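Local coordinates for protein putative glucose-6-phosphate 1-epimerase (Salmonella typhimurium, PDB 2HTA) that probably interconverts the alpha and beta anomers of glucose 6-phosphate, acting as a monomeric hexose-6-phosphate mutarotase, at residues E230-I235 against D245-H250; V281-A286 against L300-C305; Q37-D42 against P81-V86; K19-P24 against K52-L57. All blocks are in the same frame, centred on the assembly; numbering follows the deposited sequence.

Contact 1 of 4, residues E230-I235 against D245-H250; sequences EACSVI and DVVHHH
The ring of H248 reaches across to S233, where NE2 donates to OG over 2.8 Å with the hydroxyl lying close to the ring plane. The other ring nitrogen, ND1, is hydrogen-bonded to T283 on strand 278-286, so both nitrogens are engaged and the imidazole is pinned against rotation. A chi1 of -47° sets CG beside the backbone N of H248 and turns the ring edge, with NE2, to S233 OG. Backbone bonds zip the strands together: H248 N to A231 O (2.8 Å), S233 N to V246 O, and a nearly straight V246 N to S233 O (174° at the hydrogen). This is a beta hairpin, strands 232-237 and 242-249, in the large antiparallel sheet of the mutarotase beta-sandwich. S233 and V246 form the hydrogen-bonded pair, flanked by the non-hydrogen-bonded pairs C232-V247 and V234-D245. On the face of S233 and V246, I235 CD1 meets V246 CG2 at 4.0 Å, and V281 of strand 278-286 packs on S233, I235 and V246. On the other face, C232 SG touches both D245 CB (3.8 Å) and V247 CG2 (4.0 Å), while D245 OD1 lies alongside both methyls of V234.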
loop_
_atom_site.group_PDB
_atom_site.type_symbol
_atom_site.label_atom_id
_atom_site.label_comp_id
_atom_site.label_asym_id
_atom_site.label_seq_id
_atom_site.Cartn_x
_atom_site.Cartn_y
_atom_site.Cartn_z
ATOM N N GLU A 230 -13.060 6.487 -11.394
ATOM C CA GLU A 230 -13.128 7.852 -10.967
ATOM C C GLU A 230 -11.968 8.135 -10.020
ATOM O O GLU A 230 -11.358 7.212 -9.535
ATOM C CB GLU A 230 -14.462 8.107 -10.284
ATOM C CG GLU A 230 -15.681 8.040 -11.237
ATOM C CD GLU A 230 -17.002 7.766 -10.518
ATOM O OE1 GLU A 230 -17.162 8.022 -9.311
ATOM O OE2 GLU A 230 -17.928 7.358 -11.221
ATOM N N ALA A 231 -11.716 9.425 -9.726
ATOM C CA ALA A 231 -10.630 9.828 -8.844
ATOM C C ALA A 231 -10.782 9.187 -7.474
ATOM O O ALA A 231 -9.793 8.818 -6.830
ATOM C CB ALA A 231 -10.599 11.376 -8.674
ATOM N N CYS A 232 -12.028 9.095 -7.007
ATOM C CA CYS A 232 -12.279 8.591 -5.662
ATOM C C CYS A 232 -12.980 7.225 -5.705
ATOM O O CYS A 232 -14.115 7.115 -6.196
ATOM C CB CYS A 232 -13.150 9.627 -4.928
ATOM S SG CYS A 232 -13.333 9.133 -3.174
ATOM N N SER A 233 -12.314 6.186 -5.215
ATOM C CA SER A 233 -12.983 4.927 -4.968
ATOM C C SER A 233 -13.609 4.981 -3.584
ATOM O O SER A 233 -13.005 5.520 -2.660
ATOM C CB SER A 233 -11.976 3.745 -4.974
ATOM O OG SER A 233 -11.141 3.719 -6.149
ATOM N N VAL A 234 -14.791 4.397 -3.398
ATOM C CA VAL A 234 -15.363 4.419 -2.058
ATOM C C VAL A 234 -15.611 2.988 -1.610
ATOM O O VAL A 234 -16.327 2.233 -2.307
ATOM C CB VAL A 234 -16.688 5.200 -2.012
ATOM C CG1 VAL A 234 -17.289 5.166 -0.570
ATOM C CG2 VAL A 234 -16.511 6.629 -2.548
ATOM N N ILE A 235 -15.012 2.613 -0.479
ATOM C CA ILE A 235 -15.209 1.266 0.119
ATOM C C ILE A 235 -16.359 1.425 1.143
ATOM O O ILE A 235 -16.259 2.266 2.056
ATOM C CB ILE A 235 -13.969 0.743 0.884
ATOM C CG1 ILE A 235 -12.746 0.779 -0.073
ATOM C CG2 ILE A 235 -14.251 -0.670 1.567
ATOM C CD1 ILE A 235 -11.403 0.493 0.596
ATOM N N ASP A 245 -12.588 6.394 1.734
ATOM C CA ASP A 245 -12.396 7.032 0.430
ATOM C C ASP A 245 -10.948 6.827 0.052
ATOM O O ASP A 245 -10.065 7.147 0.836
ATOM C CB ASP A 245 -12.680 8.516 0.546
ATOM C CG ASP A 245 -14.122 8.783 0.850
ATOM O OD1 ASP A 245 -15.028 7.957 0.494
ATOM O OD2 ASP A 245 -14.362 9.824 1.472
ATOM N N VAL A 246 -10.700 6.311 -1.152
ATOM C CA VAL A 246 -9.325 6.117 -1.644
ATOM C C VAL A 246 -9.194 6.950 -2.912
ATOM O O VAL A 246 -9.833 6.636 -3.918
ATOM C CB VAL A 246 -9.055 4.604 -1.937
ATOM C CG1 VAL A 246 -7.592 4.377 -2.219
ATOM C CG2 VAL A 246 -9.480 3.727 -0.788
ATOM N N VAL A 247 -8.433 8.047 -2.835
ATOM C CA VAL A 247 -8.334 8.987 -3.909
ATOM C C VAL A 247 -7.017 8.771 -4.655
ATOM O O VAL A 247 -5.948 8.693 -4.045
ATOM C CB VAL A 247 -8.412 10.402 -3.420
ATOM C CG1 VAL A 247 -8.381 11.376 -4.565
ATOM C CG2 VAL A 247 -9.712 10.620 -2.603
ATOM N N HIS A 248 -7.114 8.713 -5.973
ATOM C CA HIS A 248 -6.004 8.362 -6.831
ATOM C C HIS A 248 -5.583 9.571 -7.637
ATOM O O HIS A 248 -6.443 10.322 -8.190
ATOM C CB HIS A 248 -6.391 7.207 -7.780
ATOM C CG HIS A 248 -7.081 6.059 -7.099
ATOM N ND1 HIS A 248 -6.397 5.081 -6.404
ATOM C CD2 HIS A 248 -8.401 5.789 -6.936
ATOM C CE1 HIS A 248 -7.265 4.226 -5.880
ATOM N NE2 HIS A 248 -8.488 4.624 -6.205
ATOM N N HIS A 249 -4.261 9.811 -7.663
ATOM C CA HIS A 249 -3.710 10.918 -8.484
ATOM C C HIS A 249 -2.517 10.474 -9.294
ATOM O O HIS A 249 -1.724 9.695 -8.830
ATOM C CB HIS A 249 -3.338 12.108 -7.590
ATOM C CG HIS A 249 -4.518 12.997 -7.275
ATOM N ND1 HIS A 249 -5.124 13.021 -6.039
ATOM C CD2 HIS A 249 -5.236 13.837 -8.071
ATOM C CE1 HIS A 249 -6.135 13.877 -6.070
ATOM N NE2 HIS A 249 -6.243 14.367 -7.303
ATOM N N HIS A 250 -2.409 10.990 -10.521
ATOM C CA HIS A 250 -1.282 10.733 -11.412
ATOM C C HIS A 250 -1.249 9.288 -11.886
ATOM O O HIS A 250 -0.234 8.873 -12.447
ATOM C CB HIS A 250 0.096 11.146 -10.806
ATOM C CG HIS A 250 0.054 12.424 -10.031
ATOM N ND1 HIS A 250 -0.306 13.627 -10.596
ATOM C CD2 HIS A 250 0.287 12.673 -8.714
ATOM C CE1 HIS A 250 -0.288 14.575 -9.671
ATOM N NE2 HIS A 250 0.081 14.029 -8.519
#

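Contact 2 of 4, residues V281-A286 against L300-C305; sequences VETVYA and LAQTIC
T283 and Q302 point at each other from two strands whose backbones stay well apart, the segment axes coming no closer than 7.4 Å and running antiparallel at 165°. The long side chain of Q302 slants across the short one of T283. CG of Q302 stands opposite its own N (chi1 -178°) and the chain continues extended, which carries the amide up to the threonine hydroxyl. NE2 donates to T283 OG1 over 2.8 Å, almost straight (170° at the hydrogen), with OG1 in the amide plane. OE1 of Q302 is bonded to S180, and T283 OG1 has H248 as its second partner, so the amide is held at both ends within a buried polar chain. The T283 and L300 side chains overlap antiparallel, CG2 of T283 against L300 CD1 (3.8 Å), and L300 CD2 reaches T283 O at 3.7 Å. CG2 also touches A301 O. L300 CD1 then meets Y285 CB at 4.2 Å. The E282 side chain leaves its strand on the face away from 298-308 and packs on H179; both are inferred active-site residues. Such face-to-face packing of two antiparallel sheets is characteristic of the beta-sandwich of galactose mutarotase-like enzymes.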
loop_
_atom_site.group_PDB
_atom_site.type_symbol
_atom_site.label_atom_id
_atom_site.label_comp_id
_atom_site.label_asym_id
_atom_site.label_seq_id
_atom_site.Cartn_x
_atom_site.Cartn_y
_atom_site.Cartn_z
ATOM N N VAL A 281 -7.495 -1.871 -2.572
ATOM C CA VAL A 281 -7.887 -0.873 -3.572
ATOM C C VAL A 281 -6.607 -0.071 -3.843
ATOM O O VAL A 281 -6.148 0.749 -3.002
ATOM C CB VAL A 281 -9.092 0.058 -3.098
ATOM C CG1 VAL A 281 -9.361 1.231 -4.115
ATOM C CG2 VAL A 281 -10.390 -0.765 -2.765
ATOM N N GLU A 282 -6.009 -0.342 -5.010
ATOM C CA GLU A 282 -4.629 0.032 -5.301
ATOM C C GLU A 282 -4.597 1.175 -6.302
ATOM O O GLU A 282 -5.363 1.155 -7.273
ATOM C CB GLU A 282 -3.923 -1.185 -5.926
ATOM C CG GLU A 282 -4.128 -2.445 -5.086
ATOM C CD GLU A 282 -3.510 -3.672 -5.735
ATOM O OE1 GLU A 282 -2.593 -3.527 -6.552
ATOM O OE2 GLU A 282 -3.921 -4.785 -5.369
ATOM N N THR A 283 -3.701 2.125 -6.097
ATOM C CA THR A 283 -3.440 3.195 -7.095
ATOM C C THR A 283 -2.369 2.690 -8.016
ATOM O O THR A 283 -1.262 2.346 -7.564
ATOM C CB THR A 283 -2.932 4.479 -6.434
ATOM O OG1 THR A 283 -3.883 4.899 -5.445
ATOM C CG2 THR A 283 -2.813 5.573 -7.464
ATOM N N VAL A 284 -2.660 2.672 -9.308
ATOM C CA VAL A 284 -1.839 1.854 -10.233
ATOM C C VAL A 284 -1.471 2.594 -11.507
ATOM O O VAL A 284 -2.265 3.356 -12.032
ATOM C CB VAL A 284 -2.572 0.507 -10.555
ATOM C CG1 VAL A 284 -1.841 -0.335 -11.651
ATOM C CG2 VAL A 284 -2.768 -0.366 -9.270
ATOM N N TYR A 285 -0.262 2.356 -12.029
ATOM C CA TYR A 285 0.093 2.880 -13.338
ATOM C C TYR A 285 0.639 1.655 -14.079
ATOM O O TYR A 285 1.797 1.359 -13.948
ATOM C CB TYR A 285 1.141 3.963 -13.205
ATOM C CG TYR A 285 1.129 4.896 -14.414
ATOM C CD1 TYR A 285 0.702 6.228 -14.298
ATOM C CD2 TYR A 285 1.455 4.413 -15.690
ATOM C CE1 TYR A 285 0.641 7.124 -15.419
ATOM C CE2 TYR A 285 1.412 5.307 -16.839
ATOM C CZ TYR A 285 1.031 6.644 -16.687
ATOM O OH TYR A 285 1.008 7.514 -17.780
ATOM N N ALA A 286 -0.247 0.886 -14.721
ATOM C CA ALA A 286 0.166 -0.448 -15.280
ATOM C C ALA A 286 -0.113 -0.592 -16.819
ATOM O O ALA A 286 0.671 -1.236 -17.547
ATOM C CB ALA A 286 -0.470 -1.593 -14.539
ATOM N N LEU A 300 3.172 9.158 -8.352
ATOM C CA LEU A 300 1.934 8.412 -8.162
ATOM C C LEU A 300 1.506 8.703 -6.693
ATOM O O LEU A 300 2.367 8.725 -5.783
ATOM C CB LEU A 300 2.232 6.929 -8.283
ATOM C CG LEU A 300 1.089 5.916 -8.409
ATOM C CD1 LEU A 300 0.229 6.177 -9.697
ATOM C CD2 LEU A 300 1.655 4.487 -8.357
ATOM N N ALA A 301 0.216 8.985 -6.482
ATOM C CA ALA A 301 -0.244 9.364 -5.122
ATOM C C ALA A 301 -1.580 8.783 -4.811
ATOM O O ALA A 301 -2.439 8.632 -5.684
ATOM C CB ALA A 301 -0.271 10.905 -4.932
ATOM N N GLN A 302 -1.756 8.508 -3.520
ATOM C CA GLN A 302 -3.018 8.032 -2.979
ATOM C C GLN A 302 -3.318 8.798 -1.651
ATOM O O GLN A 302 -2.401 8.992 -0.852
ATOM C CB GLN A 302 -2.885 6.533 -2.710
ATOM C CG GLN A 302 -4.203 5.915 -2.167
ATOM C CD GLN A 302 -4.094 4.465 -1.860
ATOM O OE1 GLN A 302 -4.080 4.085 -0.696
ATOM N NE2 GLN A 302 -4.003 3.619 -2.918
ATOM N N THR A 303 -4.560 9.253 -1.471
ATOM C CA THR A 303 -5.042 9.853 -0.244
ATOM C C THR A 303 -6.200 8.997 0.252
ATOM O O THR A 303 -7.002 8.490 -0.530
ATOM C CB THR A 303 -5.420 11.339 -0.474
ATOM O OG1 THR A 303 -4.201 12.032 -0.770
ATOM C CG2 THR A 303 -6.028 11.962 0.803
ATOM N N ILE A 304 -6.189 8.754 1.559
ATOM C CA ILE A 304 -7.186 7.954 2.224
ATOM C C ILE A 304 -7.922 8.804 3.271
ATOM O O ILE A 304 -7.290 9.521 4.095
ATOM C CB ILE A 304 -6.528 6.738 2.945
ATOM C CG1 ILE A 304 -5.537 6.016 2.014
ATOM C CG2 ILE A 304 -7.660 5.802 3.487
ATOM C CD1 ILE A 304 -4.556 5.030 2.765
ATOM N N CYS A 305 -9.240 8.674 3.274
ATOM C CA CYS A 305 -10.116 9.483 4.169
ATOM C C CYS A 305 -11.163 8.514 4.713
ATOM O O CYS A 305 -11.707 7.685 3.963
ATOM C CB CYS A 305 -10.780 10.567 3.293
ATOM S SG CYS A 305 -11.882 11.603 4.153
#

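Contact 3 of 4, residues Q37-D42 against P81-V86; sequences QLDDLD and PFKTGV
D39 and K83 are brought together by their torsions. The phi of 49° at D39 is that of the second residue of a type II' turn, here L38 to L41, which closes the hairpin of strands 33-38 and 41-48; segment 81-86 lies in the loop after strand 61-67. CG of D39 lies opposite its backbone N (chi1 -157°), while the lysine chain bends at chi2 (-70°) to bring its ammonium back toward the turn. NZ meets D39 OD2 at 2.9 Å on the syn side of the carboxylate, slightly out of its plane, in a salt bridge. The same OD2 accepts from a water that in turn takes the F82 N-H, and a second water links K83 NZ to D40 OD1. D40 works through its other oxygen: OD2 accepts from T84 N at 2.8 Å with its anti lone pair. D40 N in turn donates to F82 O at 3.0 Å, so D40 is tied to the loop by backbone and side chain alike. The apolar side of the contact is built on the F82 ring. L38 CD2 sits over the centre of one face, 3.7 Å from the centroid and practically on the ring normal, a CH-pi contact. L41 CD1 comes obliquely to F82 CD1 at 3.8 Å, and M16 of helix 14-22 touches both L38 and F82. D39 thus pairs directly with K83, while D40 meets it through a water and may add a weaker, longer-range attraction; the extra negative charge is probably tempered by the waters and the backbone donors.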
loop_
_atom_site.group_PDB
_atom_site.type_symbol
_atom_site.label_atom_id
_atom_site.label_comp_id
_atom_site.label_asym_id
_atom_site.label_seq_id
_atom_site.Cartn_x
_atom_site.Cartn_y
_atom_site.Cartn_z
ATOM N N GLN A 37 12.082 -2.258 16.751
ATOM C CA GLN A 37 12.519 -3.359 15.913
ATOM C C GLN A 37 11.655 -4.545 16.110
ATOM O O GLN A 37 11.331 -4.908 17.232
ATOM C CB GLN A 37 14.013 -3.714 16.172
ATOM C CG GLN A 37 14.571 -4.757 15.145
ATOM C CD GLN A 37 16.045 -5.103 15.374
ATOM O OE1 GLN A 37 16.742 -4.423 16.132
ATOM N NE2 GLN A 37 16.524 -6.163 14.714
ATOM N N LEU A 38 11.231 -5.167 15.005
ATOM C CA LEU A 38 10.503 -6.419 15.100
ATOM C C LEU A 38 11.244 -7.471 14.253
ATOM O O LEU A 38 11.450 -7.290 13.041
ATOM C CB LEU A 38 9.079 -6.258 14.638
ATOM C CG LEU A 38 8.086 -7.410 14.933
ATOM C CD1 LEU A 38 8.024 -7.857 16.435
ATOM C CD2 LEU A 38 6.764 -7.014 14.443
ATOM N N ASP A 39 11.692 -8.540 14.919
ATOM C CA ASP A 39 12.554 -9.556 14.263
ATOM C C ASP A 39 13.708 -8.871 13.534
ATOM O O ASP A 39 14.500 -8.162 14.182
ATOM C CB ASP A 39 11.696 -10.452 13.373
ATOM C CG ASP A 39 12.342 -11.830 13.115
ATOM O OD1 ASP A 39 13.485 -12.053 13.570
ATOM O OD2 ASP A 39 11.738 -12.683 12.392
ATOM N N ASP A 40 13.813 -9.029 12.208
ATOM C CA ASP A 40 14.900 -8.423 11.443
ATOM C C ASP A 40 14.744 -6.901 11.203
ATOM O O ASP A 40 15.729 -6.236 10.887
ATOM C CB ASP A 40 14.998 -9.020 10.044
ATOM C CG ASP A 40 15.614 -10.407 10.003
ATOM O OD1 ASP A 40 16.132 -10.881 11.038
ATOM O OD2 ASP A 40 15.580 -11.025 8.905
ATOM N N LEU A 41 13.533 -6.348 11.320
ATOM C CA LEU A 41 13.250 -5.064 10.652
ATOM C C LEU A 41 13.119 -3.871 11.572
ATOM O O LEU A 41 12.413 -3.948 12.592
ATOM C CB LEU A 41 11.935 -5.159 9.858
ATOM C CG LEU A 41 11.865 -6.270 8.789
ATOM C CD1 LEU A 41 10.598 -6.167 7.942
ATOM C CD2 LEU A 41 13.107 -6.222 7.893
ATOM N N ASP A 42 13.808 -2.801 11.196
ATOM C CA ASP A 42 13.693 -1.560 11.903
ATOM C C ASP A 42 12.365 -0.900 11.507
ATOM O O ASP A 42 12.048 -0.870 10.323
ATOM C CB ASP A 42 14.839 -0.671 11.524
ATOM C CG ASP A 42 16.106 -1.078 12.254
ATOM O OD1 ASP A 42 15.993 -1.622 13.383
ATOM O OD2 ASP A 42 17.189 -0.864 11.702
ATOM N N PRO A 81 6.062 -12.459 7.739
ATOM C CA PRO A 81 7.403 -12.354 8.285
ATOM C C PRO A 81 7.842 -10.893 8.409
ATOM O O PRO A 81 7.294 -10.030 7.711
ATOM C CB PRO A 81 8.271 -13.078 7.231
ATOM C CG PRO A 81 7.346 -13.934 6.480
ATOM C CD PRO A 81 6.056 -13.114 6.432
ATOM N N PHE A 82 8.771 -10.619 9.328
ATOM C CA PHE A 82 9.529 -9.371 9.428
ATOM C C PHE A 82 10.991 -9.766 9.251
ATOM O O PHE A 82 11.738 -9.845 10.198
ATOM C CB PHE A 82 9.299 -8.619 10.758
ATOM C CG PHE A 82 7.980 -7.900 10.797
ATOM C CD1 PHE A 82 7.931 -6.505 10.696
ATOM C CD2 PHE A 82 6.780 -8.611 10.860
ATOM C CE1 PHE A 82 6.726 -5.835 10.703
ATOM C CE2 PHE A 82 5.535 -7.916 10.874
ATOM C CZ PHE A 82 5.517 -6.564 10.758
ATOM N N LYS A 83 11.363 -10.021 8.005
ATOM C CA LYS A 83 12.665 -10.593 7.644
ATOM C C LYS A 83 13.305 -9.756 6.540
ATOM O O LYS A 83 12.631 -9.292 5.590
ATOM C CB LYS A 83 12.483 -12.008 7.090
ATOM C CG LYS A 83 11.928 -13.054 8.055
ATOM C CD LYS A 83 12.907 -13.430 9.138
ATOM C CE LYS A 83 12.454 -14.714 9.877
ATOM N NZ LYS A 83 13.310 -14.806 11.114
ATOM N N THR A 84 14.607 -9.594 6.643
ATOM C CA THR A 84 15.394 -8.895 5.648
ATOM C C THR A 84 15.155 -9.366 4.223
ATOM O O THR A 84 15.329 -10.559 3.885
ATOM C CB THR A 84 16.886 -8.879 6.058
ATOM O OG1 THR A 84 16.956 -8.326 7.366
ATOM C CG2 THR A 84 17.695 -7.997 5.136
ATOM N N GLY A 85 14.676 -8.421 3.388
ATOM C CA GLY A 85 14.470 -8.717 1.965
ATOM C C GLY A 85 13.162 -9.372 1.598
ATOM O O GLY A 85 12.864 -9.541 0.418
ATOM N N VAL A 86 12.342 -9.726 2.584
ATOM C CA VAL A 86 11.107 -10.438 2.343
ATOM C C VAL A 86 9.933 -9.432 2.310
ATOM O O VAL A 86 9.794 -8.647 3.245
ATOM C CB VAL A 86 10.912 -11.503 3.471
ATOM C CG1 VAL A 86 9.542 -12.174 3.361
ATOM C CG2 VAL A 86 12.045 -12.593 3.319
HETATM O O HOH W 1 9.454 -12.542 11.065
HETATM O O HOH W 2 16.900 -5.710 7.713
HETATM O O HOH W 3 16.209 -13.723 10.893
#

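Contact 4 of 4, residues K19-P24 against K52-L57; sequences KIFALP and KASFAL
F21 and I20, neighbours on helix 14-22, pack on strand 51-56. The aromatic part is carried by F21, whose ring tip points at the strand: CZ lies 3.7 Å from K52 CB, 3.5 Å from A53 O and equally close to A53 N, which sits at the ring edge and in its plane. CE1 meets K52 CB at 3.8 Å and K52 CG at 4.0 Å. The lysine chain, fully extended from CG outward, slants across the phenylalanine so that its CD lies over one face, and its far end then runs on away from the helix. The aliphatic part belongs to I20, whose CG2, opposite the backbone N (chi1 -72° for CG1), rests on S54 CB at 3.9 Å; its CD1 approaches S54 OG at 4.1 Å. As for polar groups, S54 OG sits between its own N and carbonyl carbon (chi1 55°) and is hydrogen-bonded to S64 on the adjacent strand 61-67, so the hydroxyl near I20 is buried yet satisfied. Across the two segments the contact is one of van der Waals packing alone. The helix packs across strands 41-48, 51-56 and 61-67 of the five-stranded antiparallel sheet: I20 also touches L43, V45 and L63, and F21 touches V45 and S64. On the other face F55 meets F156 edge-to-face and also F134, both of the nine-stranded sheet.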
loop_
_atom_site.group_PDB
_atom_site.type_symbol
_atom_site.label_atom_id
_atom_site.label_comp_id
_atom_site.label_asym_id
_atom_site.label_seq_id
_atom_site.Cartn_x
_atom_site.Cartn_y
_atom_site.Cartn_z
ATOM N N LYS A 19 1.000 -5.408 18.600
ATOM C CA LYS A 19 2.374 -5.921 18.850
ATOM C C LYS A 19 3.460 -4.851 18.557
ATOM O O LYS A 19 4.379 -4.620 19.361
ATOM C CB LYS A 19 2.628 -7.163 18.021
ATOM C CG LYS A 19 1.985 -8.434 18.575
ATOM C CD LYS A 19 2.685 -9.699 17.959
ATOM N N ILE A 20 3.263 -4.113 17.475
ATOM C CA ILE A 20 4.248 -3.167 17.034
ATOM C C ILE A 20 4.266 -2.016 18.053
ATOM O O ILE A 20 5.323 -1.523 18.448
ATOM C CB ILE A 20 3.867 -2.642 15.591
ATOM C CG1 ILE A 20 4.108 -3.771 14.585
ATOM C CG2 ILE A 20 4.678 -1.354 15.254
ATOM C CD1 ILE A 20 3.548 -3.500 13.172
ATOM N N PHE A 21 3.086 -1.567 18.453
ATOM C CA PHE A 21 3.029 -0.402 19.359
ATOM C C PHE A 21 3.414 -0.776 20.811
ATOM O O PHE A 21 3.657 0.108 21.632
ATOM C CB PHE A 21 1.643 0.209 19.319
ATOM C CG PHE A 21 1.432 1.081 18.103
ATOM C CD1 PHE A 21 1.677 2.436 18.176
ATOM C CD2 PHE A 21 1.060 0.515 16.893
ATOM C CE1 PHE A 21 1.550 3.256 17.051
ATOM C CE2 PHE A 21 0.916 1.335 15.747
ATOM C CZ PHE A 21 1.166 2.711 15.854
ATOM N N ALA A 22 3.508 -2.082 21.081
ATOM C CA ALA A 22 3.985 -2.562 22.399
ATOM C C ALA A 22 5.496 -2.677 22.449
ATOM O O ALA A 22 6.082 -2.814 23.540
ATOM C CB ALA A 22 3.314 -3.918 22.720
ATOM N N LEU A 23 6.164 -2.589 21.291
ATOM C CA LEU A 23 7.635 -2.732 21.230
ATOM C C LEU A 23 8.414 -1.640 21.993
ATOM O O LEU A 23 7.924 -0.492 22.077
ATOM C CB LEU A 23 8.108 -2.756 19.771
ATOM C CG LEU A 23 7.660 -3.899 18.872
ATOM C CD1 LEU A 23 7.975 -3.565 17.453
ATOM C CD2 LEU A 23 8.342 -5.182 19.248
ATOM N N PRO A 24 9.602 -1.987 22.576
ATOM C CA PRO A 24 10.455 -1.015 23.264
ATOM C C PRO A 24 10.935 0.042 22.275
ATOM O O PRO A 24 11.169 -0.282 21.106
ATOM C CB PRO A 24 11.686 -1.842 23.692
ATOM C CG PRO A 24 11.295 -3.196 23.588
ATOM C CD PRO A 24 10.179 -3.343 22.634
ATOM N N LYS A 52 -2.142 7.143 15.153
ATOM C CA LYS A 52 -1.130 6.118 15.361
ATOM C C LYS A 52 -0.825 5.510 13.996
ATOM O O LYS A 52 -1.740 5.202 13.252
ATOM C CB LYS A 52 -1.685 5.020 16.272
ATOM C CG LYS A 52 -1.752 5.482 17.732
ATOM C CD LYS A 52 -2.277 4.338 18.596
ATOM C CE LYS A 52 -2.308 4.784 20.084
ATOM N NZ LYS A 52 -3.237 3.957 20.915
ATOM N N ALA A 53 0.451 5.368 13.676
ATOM C CA ALA A 53 0.837 4.781 12.378
ATOM C C ALA A 53 2.212 4.155 12.517
ATOM O O ALA A 53 2.990 4.479 13.435
ATOM C CB ALA A 53 0.882 5.919 11.304
ATOM N N SER A 54 2.567 3.258 11.605
ATOM C CA SER A 54 3.913 2.673 11.738
ATOM C C SER A 54 4.380 2.290 10.347
ATOM O O SER A 54 3.558 2.059 9.451
ATOM C CB SER A 54 3.891 1.425 12.652
ATOM O OG SER A 54 2.943 0.441 12.215
ATOM N N PHE A 55 5.696 2.190 10.204
ATOM C CA PHE A 55 6.316 1.950 8.924
ATOM C C PHE A 55 7.441 0.949 9.136
ATOM O O PHE A 55 8.044 0.913 10.202
ATOM C CB PHE A 55 7.008 3.219 8.468
ATOM C CG PHE A 55 6.095 4.363 8.151
ATOM C CD1 PHE A 55 5.716 4.638 6.828
ATOM C CD2 PHE A 55 5.667 5.215 9.173
ATOM C CE1 PHE A 55 4.846 5.733 6.556
ATOM C CE2 PHE A 55 4.824 6.307 8.908
ATOM C CZ PHE A 55 4.432 6.569 7.606
ATOM N N ALA A 56 7.785 0.180 8.103
ATOM C CA ALA A 56 9.096 -0.448 8.091
ATOM C C ALA A 56 9.995 0.424 7.212
ATOM O O ALA A 56 9.565 0.926 6.140
ATOM C CB ALA A 56 9.005 -1.877 7.501
ATOM N N LEU A 57 11.274 0.539 7.611
ATOM C CA LEU A 57 12.282 1.141 6.740
ATOM C C LEU A 57 12.391 0.335 5.468
ATOM O O LEU A 57 12.597 0.910 4.379
ATOM C CB LEU A 57 13.667 1.240 7.394
ATOM C CG LEU A 57 13.724 2.290 8.514
ATOM C CD1 LEU A 57 15.083 2.253 9.235
ATOM C CD2 LEU A 57 13.464 3.736 7.964
#

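Overall arrangement
Along the chain, contacts 3 and 4 come first, with their segments alternating, and contacts 1 and 2 follow in series. They form two groups. Contacts 3 and 4, centres about 12 Å apart, share the N-terminal five-stranded sheet, in which strands 41-48 and 51-56 are neighbours; D42 O and L57 N probably bond between them. Contacts 1 and 2, centres about 7 Å apart, meet where strands 242-249 and 298-308 pair, with a probable bond from D245 N to C305 O. The centre of contact 1 is about 31 Å from that of contact 3 and about 27 Å from that of contact 4, across the chain's centre. The pair 1 and 2 thus underlies the inferred active site at E282, while 3 and 4 pack the N-terminal layer.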